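Local structure of putative esterase PA1618 (Pseudomonas aeruginosa, 4QD8) at residues L3-L13 against M69-T77. The protein is a hotdog-fold thioesterase of the PaaI family that binds the CoA-thioester analogue phenacyl-CoA and probably hydrolyses acyl-CoA thioesters such as 1,4-dihydroxy-2-naphthoyl-CoA. Residues are numbered along the deposited sequence; the frame is centred on the assembly and turned at random.
Sequences LWRQTPDLEQL and MASYLCVDT
L73, just past the C-terminal end of helix 56-72, is the main bump of this contact; its side chain fills a hollow walled by W4, Q6, P8 and L13. L73 CB lies 3.7 Å from W4 CE3, L73 CD1 touches P8 CB and CG, and L73 CD2 packs 3.6 Å from Q6 CG, with L13 CD2 more loosely beyond. The carbonyl of the same residue, L73 O, accepts two backbone N-H groups: R5 N at 2.8 Å, in the carbonyl plane, and Q6 N at 3.0 Å, tilted 33° from it. The W4 ring is itself sandwiched between L3 CB over one face and P8 CG over the other; its edge abuts A70 O, 3.6 Å from W4 CZ3, while C74 SG sits obliquely beside CE3. W4 NE1 is hydrogen-bonded to D33 O. In this hotdog fold, helix 56-72 is the long central helix wrapped by the antiparallel sheet, and segment 3-13 closes over the helix end; W116 of strand 113-121 packs on L3, A70 and C74, F29 of strand 28-32 on L13 and M69. Farther along, L13 CD2 nestles against the bent M69 chain, 3.5 Å from M69 SD. On the exposed side R5, with CG anti to the backbone N (chi1 -174°) and an extended chain, runs over V75 O to stack its guanidinium on the D76 carboxylate, planes 15° apart; R5 NH2 lies 3.7 Å from D76 OD1, well out of the guanidinium plane, a long salt bridge of charges only. D76 OD1 also has a hydrogen bond with S78 OG.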
loop_
_atom_site.group_PDB
_atom_site.type_symbol
_atom_site.label_atom_id
_atom_site.label_comp_id
_atom_site.label_asym_id
_atom_site.label_seq_id
_atom_site.Cartn_x
_atom_site.Cartn_y
_atom_site.Cartn_z
ATOM N N LEU A 3 -0.257 -18.056 -19.305
ATOM C CA LEU A 3 -0.900 -17.499 -18.126
ATOM C C LEU A 3 -2.400 -17.580 -18.333
ATOM O O LEU A 3 -3.173 -17.775 -17.395
ATOM C CB LEU A 3 -0.525 -16.018 -18.029
ATOM C CG LEU A 3 -0.126 -15.340 -16.728
ATOM C CD1 LEU A 3 0.018 -13.845 -16.979
ATOM C CD2 LEU A 3 -1.128 -15.599 -15.657
ATOM N N TRP A 4 -2.804 -17.402 -19.584
ATOM C CA TRP A 4 -4.185 -17.064 -19.895
ATOM C C TRP A 4 -5.105 -18.263 -19.989
ATOM O O TRP A 4 -4.685 -19.337 -20.435
ATOM C CB TRP A 4 -4.226 -16.289 -21.217
ATOM C CG TRP A 4 -3.200 -15.211 -21.273
ATOM C CD1 TRP A 4 -2.130 -15.129 -22.118
ATOM C CD2 TRP A 4 -3.137 -14.065 -20.427
ATOM N NE1 TRP A 4 -1.404 -13.993 -21.848
ATOM C CE2 TRP A 4 -2.003 -13.323 -20.811
ATOM C CE3 TRP A 4 -3.932 -13.593 -19.373
ATOM C CZ2 TRP A 4 -1.649 -12.124 -20.185
ATOM C CZ3 TRP A 4 -3.577 -12.413 -18.746
ATOM C CH2 TRP A 4 -2.448 -11.685 -19.161
ATOM N N ARG A 5 -6.355 -18.074 -19.572
ATOM C CA ARG A 5 -7.410 -19.038 -19.856
ATOM C C ARG A 5 -8.053 -18.656 -21.176
ATOM O O ARG A 5 -8.021 -19.423 -22.140
ATOM C CB ARG A 5 -8.466 -19.045 -18.760
ATOM C CG ARG A 5 -9.519 -20.127 -18.922
ATOM C CD ARG A 5 -10.436 -20.104 -17.742
ATOM N NE ARG A 5 -11.272 -21.294 -17.623
ATOM C CZ ARG A 5 -12.503 -21.396 -18.113
ATOM N NH1 ARG A 5 -13.042 -20.388 -18.791
ATOM N NH2 ARG A 5 -13.198 -22.511 -17.930
ATOM N N GLN A 6 -8.639 -17.463 -21.215
ATOM C CA GLN A 6 -9.062 -16.889 -22.484
ATOM C C GLN A 6 -7.885 -16.231 -23.195
ATOM O O GLN A 6 -7.222 -15.351 -22.636
ATOM C CB GLN A 6 -10.188 -15.879 -22.288
ATOM C CG GLN A 6 -10.378 -14.999 -23.510
ATOM C CD GLN A 6 -11.827 -14.819 -23.903
ATOM O OE1 GLN A 6 -12.326 -15.501 -24.807
ATOM N NE2 GLN A 6 -12.515 -13.889 -23.238
ATOM N N THR A 7 -7.621 -16.658 -24.426
ATOM C CA THR A 7 -6.569 -16.056 -25.237
ATOM C C THR A 7 -6.879 -14.577 -25.466
ATOM O O THR A 7 -7.975 -14.238 -25.890
ATOM C CB THR A 7 -6.441 -16.768 -26.586
ATOM O OG1 THR A 7 -5.975 -18.104 -26.371
ATOM C CG2 THR A 7 -5.453 -16.052 -27.479
ATOM N N PRO A 8 -5.921 -13.690 -25.155
ATOM C CA PRO A 8 -6.239 -12.266 -25.321
ATOM C C PRO A 8 -6.523 -11.926 -26.779
ATOM O O PRO A 8 -5.804 -12.365 -27.669
ATOM C CB PRO A 8 -4.957 -11.560 -24.860
ATOM C CG PRO A 8 -4.241 -12.577 -23.981
ATOM C CD PRO A 8 -4.563 -13.904 -24.623
ATOM N N ASP A 9 -7.584 -11.163 -27.003
ATOM C CA ASP A 9 -7.865 -10.621 -28.320
ATOM C C ASP A 9 -8.012 -9.108 -28.163
ATOM O O ASP A 9 -8.981 -8.626 -27.573
ATOM C CB ASP A 9 -9.128 -11.245 -28.902
ATOM C CG ASP A 9 -9.505 -10.640 -30.231
ATOM O OD1 ASP A 9 -10.197 -9.598 -30.227
ATOM O OD2 ASP A 9 -9.085 -11.187 -31.280
ATOM N N LEU A 10 -7.026 -8.382 -28.678
ATOM C CA LEU A 10 -6.884 -6.952 -28.402
ATOM C C LEU A 10 -8.094 -6.150 -28.871
ATOM O O LEU A 10 -8.496 -5.187 -28.219
ATOM C CB LEU A 10 -5.586 -6.425 -29.019
ATOM C CG LEU A 10 -4.293 -7.071 -28.514
ATOM C CD1 LEU A 10 -3.077 -6.605 -29.282
ATOM C CD2 LEU A 10 -4.083 -6.811 -27.036
ATOM N N GLU A 11 -8.703 -6.561 -29.982
ATOM C CA GLU A 11 -9.869 -5.849 -30.490
ATOM C C GLU A 11 -11.032 -5.910 -29.510
ATOM O O GLU A 11 -11.679 -4.898 -29.246
ATOM C CB GLU A 11 -10.318 -6.414 -31.846
ATOM C CG GLU A 11 -11.246 -5.476 -32.608
ATOM C CD GLU A 11 -10.481 -4.348 -33.269
ATOM O OE1 GLU A 11 -11.091 -3.311 -33.606
ATOM O OE2 GLU A 11 -9.263 -4.500 -33.460
ATOM N N GLN A 12 -11.288 -7.102 -28.976
ATOM C CA GLN A 12 -12.369 -7.301 -28.021
ATOM C C GLN A 12 -12.079 -6.537 -26.739
ATOM O O GLN A 12 -12.976 -5.909 -26.158
ATOM C CB GLN A 12 -12.523 -8.791 -27.690
ATOM C CG GLN A 12 -13.040 -9.672 -28.814
ATOM C CD GLN A 12 -12.972 -11.148 -28.452
ATOM O OE1 GLN A 12 -11.987 -11.611 -27.875
ATOM N NE2 GLN A 12 -14.025 -11.890 -28.778
ATOM N N LEU A 13 -10.832 -6.599 -26.286
ATOM C CA LEU A 13 -10.452 -5.895 -25.060
ATOM C C LEU A 13 -10.727 -4.408 -25.238
ATOM O O LEU A 13 -11.359 -3.768 -24.387
ATOM C CB LEU A 13 -8.981 -6.134 -24.695
ATOM C CG LEU A 13 -8.542 -7.593 -24.486
ATOM C CD1 LEU A 13 -7.102 -7.647 -24.023
ATOM C CD2 LEU A 13 -9.440 -8.282 -23.492
ATOM N N MET A 69 -8.486 -6.544 -16.438
ATOM C CA MET A 69 -8.688 -7.260 -17.694
ATOM C C MET A 69 -7.848 -8.530 -17.698
ATOM O O MET A 69 -8.308 -9.597 -18.124
ATOM C CB MET A 69 -8.322 -6.388 -18.891
ATOM C CG MET A 69 -8.709 -7.001 -20.221
ATOM S SD MET A 69 -10.502 -7.044 -20.388
ATOM C CE MET A 69 -10.849 -5.308 -20.676
ATOM N N ALA A 70 -6.616 -8.424 -17.215
ATOM C CA ALA A 70 -5.763 -9.606 -17.073
ATOM C C ALA A 70 -6.427 -10.683 -16.194
ATOM O O ALA A 70 -6.392 -11.864 -16.537
ATOM C CB ALA A 70 -4.410 -9.223 -16.532
ATOM N N SER A 71 -7.035 -10.283 -15.074
ATOM C CA SER A 71 -7.761 -11.240 -14.224
ATOM C C SER A 71 -8.930 -11.882 -14.946
ATOM O O SER A 71 -9.149 -13.086 -14.833
ATOM C CB SER A 71 -8.257 -10.579 -12.941
ATOM O OG SER A 71 -7.248 -10.616 -11.964
ATOM N N TYR A 72 -9.676 -11.079 -15.692
ATOM C CA TYR A 72 -10.789 -11.617 -16.461
ATOM C C TYR A 72 -10.375 -12.676 -17.468
ATOM O O TYR A 72 -11.128 -13.621 -17.718
ATOM C CB TYR A 72 -11.564 -10.489 -17.129
ATOM C CG TYR A 72 -12.738 -10.093 -16.291
ATOM C CD1 TYR A 72 -13.900 -10.858 -16.299
ATOM C CD2 TYR A 72 -12.678 -8.984 -15.453
ATOM C CE1 TYR A 72 -14.987 -10.513 -15.515
ATOM C CE2 TYR A 72 -13.755 -8.631 -14.668
ATOM C CZ TYR A 72 -14.908 -9.397 -14.705
ATOM O OH TYR A 72 -15.981 -9.039 -13.927
ATOM N N LEU A 73 -9.165 -12.548 -17.997
ATOM C CA LEU A 73 -8.644 -13.490 -18.989
ATOM C C LEU A 73 -8.081 -14.741 -18.325
ATOM O O LEU A 73 -7.654 -15.672 -19.007
ATOM C CB LEU A 73 -7.542 -12.828 -19.822
ATOM C CG LEU A 73 -7.965 -11.668 -20.725
ATOM C CD1 LEU A 73 -6.771 -10.925 -21.251
ATOM C CD2 LEU A 73 -8.797 -12.216 -21.887
ATOM N N CYS A 74 -8.072 -14.753 -16.995
ATOM C CA CYS A 74 -7.496 -15.872 -16.249
ATOM C C CYS A 74 -8.517 -16.684 -15.458
ATOM O O CYS A 74 -8.210 -17.788 -15.011
ATOM C CB CYS A 74 -6.397 -15.390 -15.300
ATOM S SG CYS A 74 -4.901 -14.825 -16.119
ATOM N N VAL A 75 -9.718 -16.155 -15.272
ATOM C CA VAL A 75 -10.733 -16.918 -14.546
ATOM C C VAL A 75 -11.736 -17.596 -15.456
ATOM O O VAL A 75 -11.837 -17.284 -16.641
ATOM C CB VAL A 75 -11.533 -16.059 -13.543
ATOM C CG1 VAL A 75 -10.609 -15.452 -12.518
ATOM C CG2 VAL A 75 -12.344 -15.003 -14.270
ATOM N N ASP A 76 -12.465 -18.543 -14.872
ATOM C CA ASP A 76 -13.624 -19.143 -15.501
ATOM C C ASP A 76 -14.784 -18.165 -15.377
ATOM O O ASP A 76 -15.434 -18.079 -14.336
ATOM C CB ASP A 76 -13.962 -20.453 -14.787
ATOM C CG ASP A 76 -15.189 -21.145 -15.361
ATOM O OD1 ASP A 76 -15.866 -20.579 -16.249
ATOM O OD2 ASP A 76 -15.485 -22.266 -14.898
ATOM N N THR A 77 -15.043 -17.446 -16.461
ATOM C CA THR A 77 -16.015 -16.367 -16.478
ATOM C C THR A 77 -17.464 -16.844 -16.448
ATOM O O THR A 77 -18.375 -16.031 -16.321
ATOM C CB THR A 77 -15.798 -15.482 -17.705
ATOM O OG1 THR A 77 -15.582 -16.319 -18.850
ATOM C CG2 THR A 77 -14.569 -14.613 -17.503
#